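Local coordinates for protein haloacid delahogenase-like family hydrolase (Xanthomonas campestris pv. campestris, PDB 2PKE) that probably acts as a magnesium-dependent phosphatase of the haloacid dehalogenase superfamily, at residues G17-D22 and I185-R190; L132-D137 and I157-E162; G203-Y208 and L227-D232. One frame throughout, in Å; residues are numbered along the deposited sequence. Where two conformers were deposited one is given.

Contact 1: G17-D22 and I185-R190; sequences GFDGDD and IGNSLR. With MG (magnesium ion), chain C.
Asp-19 and Asn-187 meet at a magnesium ion. The metal has six ligands. Asp-19 OD2 binds it at 2.0 Å and Asn-187 OD1 at 2.1 Å. The backbone O of Asp-21 supplies a third protein ligand, and three waters complete the shell. Asp-19 OD2 and Asn-187 OD1 lie 2.7 Å apart. Both are acceptors, so they do not bond each other; the shared metal explains their closeness. The carboxylate and amide planes are nearly coplanar, 24° apart. Asp-19 extends its carboxylate from the strand end with CG anti to the backbone N (chi1 180°).

Of the metal-bound waters, one donates to Asp-19 OD1. Another bridges the segments: it donates to Asp-22 OD2 and accepts from Asn-187 ND2. Lys-163 forms a salt bridge with Asp-19 OD1, and Thr-23 OG1 lies within bonding distance of both Asp-19 OD2 and Asn-187 OD1, which share its one proton. The Asp-21 carboxylate turns from the metal and pairs with Lys-144.

Backbone bonds join the two parallel strands behind the site. Ile-185 N donates to Gly-17 O at 2.8 Å. Asp-19 N donates to Ile-185 O, also at 2.8 Å and almost straight (172°).

Apolar packing adds to the strand pairing. Phe-18 and Ile-185 run side by side, and Ile-185 CD1 reaches Phe-18 CE2 at 3.5 Å, oblique to the ring.

The loops at the C-terminal ends of two adjacent parallel strands deliver the metal ligands. This is the magnesium site of a HAD-type Rossmannoid fold, and the Asp-19/Asp-21 pair fits the DxD signature of that superfamily.

Contact 2: L132-D137 and I157-E162; sequences LITKGD and IEVVSE
Thr-134 and Val-159 pair near the C-terminal ends of two parallel strands. They belong to the beta-alpha-beta unit of strand 129-135, helix 138-148 and strand 157-160.

The tight part is the strand ladder. Glu-158 N donates to Leu-132 O, and Thr-134 N donates back to Glu-158 O, both at 2.9 Å. Val-160 N binds Thr-134 O at 2.8 Å. Gly-136 N extends the pattern to Val-160 O, at 3.1 Å. On one face the Thr-134 and Val-159 side chains point the same way, and their CG2 methyls touch at 3.8 Å. Thr-134 also touches the metal ligand Asp-19. Helix 138-148 covers this face, and Leu-138 of the second subunit reaches Val-159. On the other face Lys-135 CB rests on Val-160 CG2, while Ile-133, Glu-158 and Val-160 pack on helix 165-175. Glu-158 turns its acid end aside to Arg-170.

The contact is looser past the strand ends. There a water donates to Gly-136 O and Ser-161 OG. Ser-161 OG also bonds to Glu-142 of the second subunit, at the dimer interface.

The Lys-135 chain is extended beyond CG, while Glu-162 bends at chi2 (60°) to bring its carboxylate round. Tyr-70 OH bonds Glu-162 OE2 and its ring makes a cation-pi contact with Lys-135; Ser-191 OG also bonds Lys-135 NZ. The salt bridge runs from Lys-135 NZ to the syn lone pair of Glu-162 OE1, at 2.8 Å.

Contact 3: G203-Y208 and L227-D232; sequences GIYTPY and LREVPD
Thr-206 OG1 donates to Val-230 O at 2.6 Å, just beyond the last paired residues of two parallel strands. The hydroxyl lies beside its own backbone N (chi1 -62°), which turns it to that carbonyl. The same oxygen accepts from Trp-236 NE1, so it both donates and accepts.

The backbone bonds alternate between the strands. Arg-228 N donates to Gly-203 O at 3.0 Å. Tyr-205 N donates to Arg-228 O at 2.9 Å, nearly straight (175°). Val-230 N donates to Tyr-205 O, also at 2.9 Å. A water then donates to both Pro-207 O and Pro-231 O, bridging the segments after the direct bonds end.

Side chains cover both faces of the ladder. Ile-204 CG2 meets Val-230 CG2 at 3.7 Å on the side of helix 236-250. On the other side Glu-229 CG lies 3.5 Å from Tyr-205 CD2, oblique to the ring. Pro-207 CD sits over the centre of one face of that ring.

The edge strand 227-229 is therefore joined to its neighbour here by three backbone hydrogen bonds, with a threonine hydroxyl and a water carrying the pairing into the loops.

Overall arrangement
All three contacts lie on one six-stranded parallel sheet, ordered 157-160, 129-135, 15-18, 182-186, 202-205, 227-229. Contact 1 is central, and contacts 2 and 3 hold the two outermost strands. The centre of contact 1 is about 11 Å from that of contact 2 and about 9 Å from that of contact 3, and it touches both through neighbouring strands. Contacts 2 and 3 are about 19 Å apart between centres and do not touch. Along the chain, both segments of contact 2 fall between the two of contact 1, and contact 3 follows. The first strand lies mid-sheet, and the residues just past its end and past that of strand 182-186 form the magnesium site.

Contact 1: G17-D22 and I185-R190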
ATOM      1  N   GLY A  17       3.013  -1.157  19.791  1.00 16.71           N
ATOM      2  CA  GLY A  17       3.069  -0.758  18.425  1.00 18.21           C
ATOM      3  C   GLY A  17       4.122   0.302  18.282  1.00 20.44           C
ATOM      4  O   GLY A  17       4.332   1.074  19.206  1.00 19.47           O
ATOM      5  N   PHE A  18       4.804   0.328  17.125  1.00 18.29           N
ATOM      6  CA  PHE A  18       5.811   1.308  16.845  1.00 17.96           C
ATOM      7  C   PHE A  18       5.474   1.988  15.541  1.00 15.59           C
ATOM      8  O   PHE A  18       5.203   1.313  14.539  1.00 20.17           O
ATOM      9  CB  PHE A  18       7.186   0.650  16.687  1.00 21.22           C
ATOM     10  CG  PHE A  18       7.707   0.022  17.947  1.00 17.07           C
ATOM     11  CD1 PHE A  18       7.311  -1.238  18.327  1.00 20.70           C
ATOM     12  CD2 PHE A  18       8.571   0.720  18.765  1.00 19.52           C
ATOM     13  CE1 PHE A  18       7.799  -1.803  19.510  1.00 18.47           C
ATOM     14  CE2 PHE A  18       9.055   0.151  19.918  1.00 16.00           C
ATOM     15  CZ  PHE A  18       8.657  -1.119  20.277  1.00 15.87           C
ATOM     16  N   ASP A  19       5.574   3.301  15.502  1.00 16.42           N
ATOM     17  CA  ASP A  19       5.685   4.028  14.225  1.00 16.77           C
ATOM     18  C   ASP A  19       7.047   3.753  13.564  1.00 19.22           C
ATOM     19  O   ASP A  19       7.992   3.265  14.199  1.00 21.54           O
ATOM     20  CB  ASP A  19       5.506   5.529  14.488  1.00 15.61           C
ATOM     21  CG  ASP A  19       5.605   6.390  13.250  1.00 19.40           C
ATOM     22  OD1 ASP A  19       5.041   6.028  12.183  1.00 23.09           O
ATOM     23  OD2 ASP A  19       6.267   7.475  13.325  1.00 19.99           O
ATOM     24  N   GLY A  20       7.170   4.029  12.270  1.00 21.63           N
ATOM     25  CA  GLY A  20       8.499   3.870  11.630  1.00 21.63           C
ATOM     26  C   GLY A  20       9.214   5.203  11.434  1.00 20.85           C
ATOM     27  O   GLY A  20      10.201   5.513  12.108  1.00 21.66           O
ATOM     28  N   ASP A  21       8.734   5.970  10.476  1.00 22.81           N
ATOM     29  CA  ASP A  21       9.402   7.201  10.044  1.00 20.44           C
ATOM     30  C   ASP A  21       9.538   8.164  11.215  1.00 21.32           C
ATOM     31  O   ASP A  21       8.540   8.520  11.876  1.00 19.30           O
ATOM     32  CB  ASP A  21       8.580   7.905   8.959  1.00 19.35           C
ATOM     33  CG  ASP A  21       8.586   7.208   7.591  1.00 21.01           C
ATOM     34  OD1 ASP A  21       9.477   6.464   7.210  1.00 23.54           O
ATOM     35  OD2 ASP A  21       7.663   7.501   6.810  1.00 22.98           O
ATOM     36  N   ASP A  22      10.772   8.509  11.537  1.00 20.25           N
ATOM     37  CA  ASP A  22      11.100   9.471  12.580  1.00 19.82           C
ATOM     38  C   ASP A  22      10.882   8.960  13.999  1.00 20.15           C
ATOM     39  O   ASP A  22      10.929   9.751  14.957  1.00 20.47           O
ATOM     40  CB  ASP A  22      10.352  10.780  12.362  1.00 19.84           C
ATOM     41  CG  ASP A  22      10.482  11.270  10.946  1.00 24.93           C
ATOM     42  OD1 ASP A  22      11.635  11.410  10.490  1.00 19.75           O
ATOM     43  OD2 ASP A  22       9.422  11.408  10.294  1.00 23.69           O
ATOM     44  N   ILE A 185       3.940   3.612  20.233  1.00 18.15           N
ATOM     45  CA  ILE A 185       5.129   4.482  20.330  1.00 17.74           C
ATOM     46  C   ILE A 185       5.301   5.240  19.030  1.00 19.86           C
ATOM     47  O   ILE A 185       5.354   4.639  17.962  1.00 17.36           O
ATOM     48  CB  ILE A 185       6.419   3.712  20.645  1.00 19.19           C
ATOM     49  CG1 ILE A 185       6.291   2.893  21.939  1.00 17.92           C
ATOM     50  CG2 ILE A 185       7.622   4.689  20.730  1.00 18.71           C
ATOM     51  CD1 ILE A 185       7.525   2.128  22.314  1.00 21.40           C
ATOM     52  N   GLY A 186       5.363   6.566  19.110  1.00 18.10           N
ATOM     53  CA  GLY A 186       5.612   7.357  17.927  1.00 19.29           C
ATOM     54  C   GLY A 186       6.026   8.792  18.148  1.00 19.61           C
ATOM     55  O   GLY A 186       6.052   9.294  19.260  1.00 21.12           O
ATOM     56  N   ASN A 187       6.366   9.460  17.058  1.00 18.26           N
ATOM     57  CA  ASN A 187       6.860  10.825  17.120  1.00 20.17           C
ATOM     58  C   ASN A 187       5.820  11.887  16.879  1.00 23.27           C
ATOM     59  O   ASN A 187       6.137  13.058  17.040  1.00 20.48           O
ATOM     60  CB  ASN A 187       7.988  11.025  16.116  1.00 21.57           C
ATOM     61  CG  ASN A 187       7.522  10.961  14.671  1.00 19.94           C
ATOM     62  OD1 ASN A 187       7.266   9.871  14.153  1.00 20.57           O
ATOM     63  ND2 ASN A 187       7.435  12.115  14.003  1.00 18.53           N
ATOM     64  N   SER A 188       4.621  11.497  16.433  1.00 23.20           N
ATOM     65  CA  SER A 188       3.534  12.462  16.160  1.00 24.15           C
ATOM     66  C   SER A 188       2.395  12.264  17.169  1.00 24.44           C
ATOM     67  O   SER A 188       1.796  11.216  17.196  1.00 24.94           O
ATOM     68  CB  SER A 188       3.015  12.258  14.732  1.00 25.56           C
ATOM     69  OG  SER A 188       1.839  13.010  14.512  1.00 26.83           O
ATOM     70  N   LEU A 189       2.192  13.233  18.055  1.00 22.42           N
ATOM     71  CA  LEU A 189       1.013  13.317  18.910  1.00 26.01           C
ATOM     72  C   LEU A 189      -0.284  13.150  18.094  1.00 27.50           C
ATOM     73  O   LEU A 189      -1.109  12.335  18.436  1.00 27.36           O
ATOM     74  CB  LEU A 189       0.977  14.673  19.643  1.00 27.90           C
ATOM     75  CG  LEU A 189       1.543  14.810  21.074  1.00 27.89           C
ATOM     76  CD1 LEU A 189       1.009  16.097  21.755  1.00 28.96           C
ATOM     77  CD2 LEU A 189       1.230  13.623  21.919  1.00 28.38           C
ATOM     78  N   ARG A 190      -0.446  13.925  17.030  1.00 26.42           N
ATOM     79  CA  ARG A 190      -1.660  13.885  16.207  1.00 29.48           C
ATOM     80  C   ARG A 190      -1.945  12.508  15.619  1.00 26.20           C
ATOM     81  O   ARG A 190      -3.074  12.068  15.636  1.00 25.55           O
ATOM     82  CB  ARG A 190      -1.559  14.905  15.049  1.00 33.12           C
ATOM     83  CG  ARG A 190      -2.866  15.663  14.707  1.00 37.87           C
ATOM     84  CD  ARG A 190      -2.613  16.852  13.731  1.00 37.22           C
TER
HETATM   85 MG    MG C 300       6.627   9.144  12.309  1.00 19.59          MG
HETATM   86  O   HOH W   1       5.651   8.072  10.730  1.00 16.63           O
HETATM   87  O   HOH W   2       7.054  10.941  11.375  1.00 20.26           O
HETATM   88  O   HOH W   3       4.675   9.827  12.994  1.00 16.92           O

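Contact 2: L132-D137 and I157-E162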
ATOM      1  N   LEU A 132       4.777  -3.057  13.908  1.00 21.07           N
ATOM      2  CA  LEU A 132       5.077  -1.754  13.275  1.00 16.38           C
ATOM      3  C   LEU A 132       3.812  -1.281  12.598  1.00 19.60           C
ATOM      4  O   LEU A 132       3.287  -1.989  11.753  1.00 21.83           O
ATOM      5  CB  LEU A 132       6.168  -1.885  12.231  1.00 22.27           C
ATOM      6  CG  LEU A 132       6.828  -0.542  11.906  1.00 22.77           C
ATOM      7  CD1 LEU A 132       8.264  -0.784  11.508  1.00 42.38           C
ATOM      8  CD2 LEU A 132       6.075   0.194  10.838  1.00 31.99           C
ATOM      9  N   ILE A 133       3.316  -0.101  12.962  1.00 22.08           N
ATOM     10  CA  ILE A 133       2.116   0.450  12.350  1.00 20.54           C
ATOM     11  C   ILE A 133       2.485   1.769  11.743  1.00 22.67           C
ATOM     12  O   ILE A 133       2.925   2.722  12.423  1.00 19.14           O
ATOM     13  CB  ILE A 133       0.951   0.614  13.336  1.00 21.36           C
ATOM     14  CG1 ILE A 133       0.683  -0.737  13.992  1.00 19.72           C
ATOM     15  CG2 ILE A 133      -0.316   1.209  12.634  1.00 16.68           C
ATOM     16  CD1 ILE A 133      -0.384  -0.746  15.128  1.00 19.49           C
ATOM     17  N   THR A 134       2.304   1.841  10.442  1.00 19.62           N
ATOM     18  CA  THR A 134       2.599   3.076   9.724  1.00 22.78           C
ATOM     19  C   THR A 134       1.571   3.423   8.639  1.00 21.60           C
ATOM     20  O   THR A 134       0.898   2.555   8.169  1.00 21.67           O
ATOM     21  CB  THR A 134       3.966   2.998   9.057  1.00 24.87           C
ATOM     22  OG1 THR A 134       4.302   4.326   8.627  1.00 32.05           O
ATOM     23  CG2 THR A 134       3.948   2.059   7.859  1.00 21.34           C
ATOM     24  N   LYS A 135       1.416   4.706   8.318  1.00 26.93           N
ATOM     25  CA  LYS A 135       0.594   5.109   7.204  1.00 26.87           C
ATOM     26  C   LYS A 135       1.465   5.402   5.996  1.00 27.28           C
ATOM     27  O   LYS A 135       2.697   5.535   6.116  1.00 27.88           O
ATOM     28  CB  LYS A 135      -0.345   6.289   7.553  1.00 27.77           C
ATOM     29  CG  LYS A 135       0.279   7.633   7.680  1.00 22.78           C
ATOM     30  CD  LYS A 135      -0.670   8.575   8.439  1.00 25.81           C
ATOM     31  CE  LYS A 135      -0.139   9.943   8.533  1.00 30.26           C
ATOM     32  NZ  LYS A 135      -1.177  10.764   9.217  1.00 28.05           N
ATOM     33  N   GLY A 136       0.843   5.418   4.821  1.00 24.47           N
ATOM     34  CA  GLY A 136       1.534   5.788   3.625  1.00 24.73           C
ATOM     35  C   GLY A 136       1.625   4.677   2.610  1.00 24.93           C
ATOM     36  O   GLY A 136       0.669   3.912   2.415  1.00 25.94           O
ATOM     37  N   ASP A 137       2.768   4.648   1.925  1.00 22.12           N
ATOM     38  CA  ASP A 137       3.017   3.798   0.754  1.00 23.03           C
ATOM     39  C   ASP A 137       3.469   2.432   1.241  1.00 23.37           C
ATOM     40  O   ASP A 137       4.527   2.274   1.879  1.00 22.34           O
ATOM     41  CB  ASP A 137       4.048   4.515  -0.140  1.00 24.35           C
ATOM     42  CG  ASP A 137       4.384   3.762  -1.438  1.00 26.95           C
ATOM     43  OD1 ASP A 137       4.576   2.524  -1.408  1.00 31.57           O
ATOM     44  OD2 ASP A 137       4.479   4.435  -2.494  1.00 41.04           O
ATOM     45  N   ILE A 157       3.748  -6.414  10.525  1.00 32.42           N
ATOM     46  CA  ILE A 157       3.813  -5.062   9.906  1.00 33.20           C
ATOM     47  C   ILE A 157       2.494  -4.628   9.256  1.00 30.15           C
ATOM     48  O   ILE A 157       1.921  -5.376   8.459  1.00 28.38           O
ATOM     49  CB  ILE A 157       4.899  -5.040   8.879  1.00 31.49           C
ATOM     50  CG1 ILE A 157       4.871  -3.721   8.106  1.00 31.15           C
ATOM     51  CG2 ILE A 157       4.824  -6.334   8.074  1.00 42.00           C
ATOM     52  CD1 ILE A 157       5.067  -3.859   6.626  1.00 34.49           C
ATOM     53  N   GLU A 158       2.046  -3.419   9.586  1.00 23.14           N
ATOM     54  CA  GLU A 158       0.702  -2.953   9.250  1.00 20.97           C
ATOM     55  C   GLU A 158       0.796  -1.566   8.668  1.00 23.57           C
ATOM     56  O   GLU A 158       1.064  -0.572   9.378  1.00 26.37           O
ATOM     57  CB  GLU A 158      -0.166  -2.969  10.500  1.00 22.77           C
ATOM     58  CG  GLU A 158      -1.590  -2.518  10.306  1.00 29.16           C
ATOM     59  CD  GLU A 158      -2.446  -3.481   9.508  1.00 36.25           C
ATOM     60  OE1 GLU A 158      -2.043  -4.662   9.344  1.00 38.66           O
ATOM     61  OE2 GLU A 158      -3.548  -3.038   9.073  1.00 44.55           O
ATOM     62  N   VAL A 159       0.566  -1.483   7.370  1.00 22.00           N
ATOM     63  CA  VAL A 159       0.516  -0.220   6.678  1.00 21.31           C
ATOM     64  C   VAL A 159      -0.948   0.155   6.433  1.00 19.05           C
ATOM     65  O   VAL A 159      -1.711  -0.600   5.871  1.00 19.85           O
ATOM     66  CB  VAL A 159       1.299  -0.262   5.304  1.00 22.75           C
ATOM     67  CG1 VAL A 159       1.306   1.120   4.674  1.00 19.80           C
ATOM     68  CG2 VAL A 159       2.783  -0.744   5.511  1.00 15.69           C
ATOM     69  N   VAL A 160      -1.295   1.371   6.802  1.00 22.33           N
ATOM     70  CA  VAL A 160      -2.652   1.870   6.688  1.00 19.97           C
ATOM     71  C   VAL A 160      -2.689   3.133   5.879  1.00 20.56           C
ATOM     72  O   VAL A 160      -1.680   3.772   5.681  1.00 22.25           O
ATOM     73  CB  VAL A 160      -3.222   2.177   8.087  1.00 20.92           C
ATOM     74  CG1 VAL A 160      -3.079   0.989   8.990  1.00 18.77           C
ATOM     75  CG2 VAL A 160      -2.565   3.383   8.701  1.00 17.10           C
ATOM     76  N   SER A 161      -3.882   3.517   5.459  1.00 21.54           N
ATOM     77  CA  SER A 161      -4.066   4.766   4.684  1.00 23.43           C
ATOM     78  C   SER A 161      -4.116   6.014   5.571  1.00 24.21           C
ATOM     79  O   SER A 161      -3.629   7.115   5.185  1.00 25.62           O
ATOM     80  CB  SER A 161      -5.312   4.630   3.817  1.00 24.66           C
ATOM     81  OG  SER A 161      -4.945   3.854   2.671  1.00 27.57           O
ATOM     82  N   GLU A 162      -4.685   5.848   6.770  1.00 23.59           N
ATOM     83  CA  GLU A 162      -4.729   6.950   7.715  1.00 21.86           C
ATOM     84  C   GLU A 162      -4.668   6.377   9.105  1.00 22.65           C
ATOM     85  O   GLU A 162      -5.199   5.292   9.364  1.00 21.55           O
ATOM     86  CB  GLU A 162      -5.969   7.829   7.579  1.00 24.27           C
ATOM     87  CG  GLU A 162      -6.004   9.048   8.537  1.00 23.01           C
ATOM     88  CD  GLU A 162      -4.840   9.960   8.315  1.00 23.87           C
ATOM     89  OE1 GLU A 162      -3.778   9.746   8.922  1.00 24.33           O
ATOM     90  OE2 GLU A 162      -4.947  10.856   7.455  1.00 24.58           O
TER
HETATM   91  O   HOH W   4      -1.889   4.713   1.797  1.00 23.72           O

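Contact 3: G203-Y208 and L227-D232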
ATOM      1  N   GLY A 203       0.019   5.491  25.229  1.00 20.87           N
ATOM      2  CA  GLY A 203       0.885   6.165  24.304  1.00 19.58           C
ATOM      3  C   GLY A 203       2.247   6.445  24.880  1.00 17.78           C
ATOM      4  O   GLY A 203       2.389   6.792  26.048  1.00 20.72           O
ATOM      5  N   ILE A 204       3.249   6.317  24.037  1.00 19.51           N
ATOM      6  CA  ILE A 204       4.574   6.870  24.291  1.00 19.59           C
ATOM      7  C   ILE A 204       4.931   7.842  23.139  1.00 20.02           C
ATOM      8  O   ILE A 204       4.943   7.464  21.957  1.00 18.20           O
ATOM      9  CB  ILE A 204       5.617   5.792  24.412  1.00 18.57           C
ATOM     10  CG1 ILE A 204       5.352   4.955  25.685  1.00 22.21           C
ATOM     11  CG2 ILE A 204       7.039   6.383  24.399  1.00 15.80           C
ATOM     12  CD1 ILE A 204       6.162   3.634  25.694  1.00 17.34           C
ATOM     13  N   TYR A 205       5.216   9.068  23.530  1.00 17.77           N
ATOM     14  CA  TYR A 205       5.514  10.183  22.655  1.00 19.20           C
ATOM     15  C   TYR A 205       6.990  10.523  22.689  1.00 20.17           C
ATOM     16  O   TYR A 205       7.499  10.974  23.708  1.00 22.92           O
ATOM     17  CB  TYR A 205       4.740  11.370  23.102  1.00 22.09           C
ATOM     18  CG  TYR A 205       4.983  12.647  22.319  1.00 18.75           C
ATOM     19  CD1 TYR A 205       5.042  12.624  20.935  1.00 27.57           C
ATOM     20  CD2 TYR A 205       5.107  13.874  22.967  1.00 25.89           C
ATOM     21  CE1 TYR A 205       5.234  13.799  20.212  1.00 18.96           C
ATOM     22  CE2 TYR A 205       5.309  15.047  22.272  1.00 23.05           C
ATOM     23  CZ  TYR A 205       5.377  15.006  20.893  1.00 26.62           C
ATOM     24  OH  TYR A 205       5.549  16.159  20.156  1.00 26.19           O
ATOM     25  N   THR A 206       7.653  10.330  21.548  1.00 22.64           N
ATOM     26  CA  THR A 206       9.079  10.649  21.353  1.00 21.88           C
ATOM     27  C   THR A 206       9.244  11.554  20.134  1.00 19.96           C
ATOM     28  O   THR A 206       9.398  11.077  19.002  1.00 21.81           O
ATOM     29  CB  THR A 206       9.918   9.391  21.179  1.00 22.43           C
ATOM     30  OG1 THR A 206       9.814   8.611  22.361  1.00 20.84           O
ATOM     31  CG2 THR A 206      11.393   9.724  20.973  1.00 20.06           C
ATOM     32  N   PRO A 207       9.178  12.873  20.360  1.00 21.48           N
ATOM     33  CA  PRO A 207       9.260  13.787  19.223  1.00 21.70           C
ATOM     34  C   PRO A 207      10.631  13.735  18.514  1.00 24.89           C
ATOM     35  O   PRO A 207      11.640  13.465  19.141  1.00 21.47           O
ATOM     36  CB  PRO A 207       8.965  15.150  19.859  1.00 24.08           C
ATOM     37  CG  PRO A 207       9.318  15.002  21.270  1.00 22.24           C
ATOM     38  CD  PRO A 207       8.986  13.588  21.626  1.00 23.26           C
ATOM     39  N   TYR A 208      10.626  13.947  17.195  1.00 31.02           N
ATOM     40  CA  TYR A 208      11.835  13.914  16.400  1.00 33.02           C
ATOM     41  C   TYR A 208      12.294  15.347  16.217  1.00 35.69           C
ATOM     42  O   TYR A 208      11.522  16.170  15.740  1.00 34.68           O
ATOM     43  CB  TYR A 208      11.545  13.287  15.047  1.00 35.79           C
ATOM     44  CG  TYR A 208      12.795  13.048  14.234  1.00 36.10           C
ATOM     45  CD1 TYR A 208      13.711  12.071  14.616  1.00 38.07           C
ATOM     46  CD2 TYR A 208      13.064  13.794  13.090  1.00 39.06           C
ATOM     47  CE1 TYR A 208      14.859  11.849  13.904  1.00 35.62           C
ATOM     48  CE2 TYR A 208      14.216  13.569  12.358  1.00 40.82           C
ATOM     49  CZ  TYR A 208      15.108  12.596  12.779  1.00 39.37           C
ATOM     50  OH  TYR A 208      16.255  12.340  12.058  1.00 42.87           O
ATOM     51  N   LEU A 227      -0.340   8.673  28.709  1.00 19.01           N
ATOM     52  CA  LEU A 227       0.760   8.969  27.833  1.00 24.51           C
ATOM     53  C   LEU A 227       2.027   9.197  28.680  1.00 23.74           C
ATOM     54  O   LEU A 227       1.941   9.735  29.779  1.00 27.04           O
ATOM     55  CB  LEU A 227       0.392  10.277  27.138  1.00 26.28           C
ATOM     56  CG  LEU A 227       1.366  11.053  26.317  1.00 30.59           C
ATOM     57  CD1 LEU A 227       1.706  10.178  25.162  1.00 28.68           C
ATOM     58  CD2 LEU A 227       0.666  12.305  25.842  1.00 28.99           C
ATOM     59  N   ARG A 228       3.174   8.777  28.157  0.50 22.39           N
ATOM     60  CA  ARG A 228       4.506   9.188  28.665  0.50 20.72           C
ATOM     61  C   ARG A 228       5.222   9.893  27.538  0.50 20.43           C
ATOM     62  O   ARG A 228       5.136   9.473  26.373  0.50 19.41           O
ATOM     63  CB  ARG A 228       5.343   7.982  29.069  0.50 22.24           C
ATOM     64  CG  ARG A 228       4.740   7.126  30.156  0.50 20.13           C
ATOM     65  CD  ARG A 228       4.856   7.801  31.508  0.50 22.57           C
ATOM     66  NE  ARG A 228       4.347   6.921  32.560  0.50 24.40           N
ATOM     67  CZ  ARG A 228       3.079   6.862  32.956  0.50 25.21           C
ATOM     68  NH1 ARG A 228       2.131   7.631  32.393  0.50 12.75           N
ATOM     69  NH2 ARG A 228       2.751   5.995  33.911  0.50 25.44           N
ATOM     70  N   GLU A 229       5.923  10.973  27.860  1.00 19.26           N
ATOM     71  CA  GLU A 229       6.799  11.587  26.885  1.00 22.06           C
ATOM     72  C   GLU A 229       8.175  11.078  27.228  1.00 22.84           C
ATOM     73  O   GLU A 229       8.645  11.239  28.352  1.00 23.45           O
ATOM     74  CB  GLU A 229       6.739  13.104  26.893  1.00 21.99           C
ATOM     75  CG  GLU A 229       7.402  13.687  25.641  1.00 29.05           C
ATOM     76  CD  GLU A 229       7.351  15.193  25.617  1.00 36.45           C
ATOM     77  OE1 GLU A 229       6.505  15.764  26.335  1.00 41.28           O
ATOM     78  OE2 GLU A 229       8.165  15.810  24.896  1.00 42.81           O
ATOM     79  N   VAL A 230       8.794  10.436  26.257  1.00 22.13           N
ATOM     80  CA  VAL A 230      10.097   9.806  26.427  1.00 24.85           C
ATOM     81  C   VAL A 230      11.066  10.382  25.379  1.00 25.51           C
ATOM     82  O   VAL A 230      10.848  10.190  24.198  1.00 27.42           O
ATOM     83  CB  VAL A 230       9.979   8.297  26.240  1.00 25.06           C
ATOM     84  CG1 VAL A 230      11.355   7.657  26.371  1.00 27.15           C
ATOM     85  CG2 VAL A 230       8.928   7.699  27.238  1.00 23.30           C
ATOM     86  N   PRO A 231      12.107  11.128  25.812  1.00 24.52           N
ATOM     87  CA  PRO A 231      12.962  11.865  24.866  1.00 25.87           C
ATOM     88  C   PRO A 231      13.770  11.025  23.859  1.00 21.82           C
ATOM     89  O   PRO A 231      13.966  11.463  22.752  1.00 23.45           O
ATOM     90  CB  PRO A 231      13.914  12.654  25.777  1.00 23.81           C
ATOM     91  CG  PRO A 231      13.304  12.640  27.097  1.00 27.02           C
ATOM     92  CD  PRO A 231      12.488  11.397  27.203  1.00 29.29           C
ATOM     93  N   ASP A 232      14.239   9.848  24.244  1.00 22.37           N
ATOM     94  CA  ASP A 232      14.968   9.023  23.325  1.00 26.39           C
ATOM     95  C   ASP A 232      14.597   7.560  23.524  1.00 22.98           C
ATOM     96  O   ASP A 232      14.018   7.206  24.543  1.00 18.99           O
ATOM     97  CB  ASP A 232      16.474   9.294  23.419  1.00 31.43           C
ATOM     98  CG  ASP A 232      17.117   8.602  24.586  1.00 38.69           C
ATOM     99  OD1 ASP A 232      17.018   9.184  25.690  1.00 52.21           O
ATOM    100  OD2 ASP A 232      17.713   7.499  24.382  1.00 41.08           O
TER
HETATM  101  O   HOH W   5      12.380  13.270  21.724  1.00 38.20           O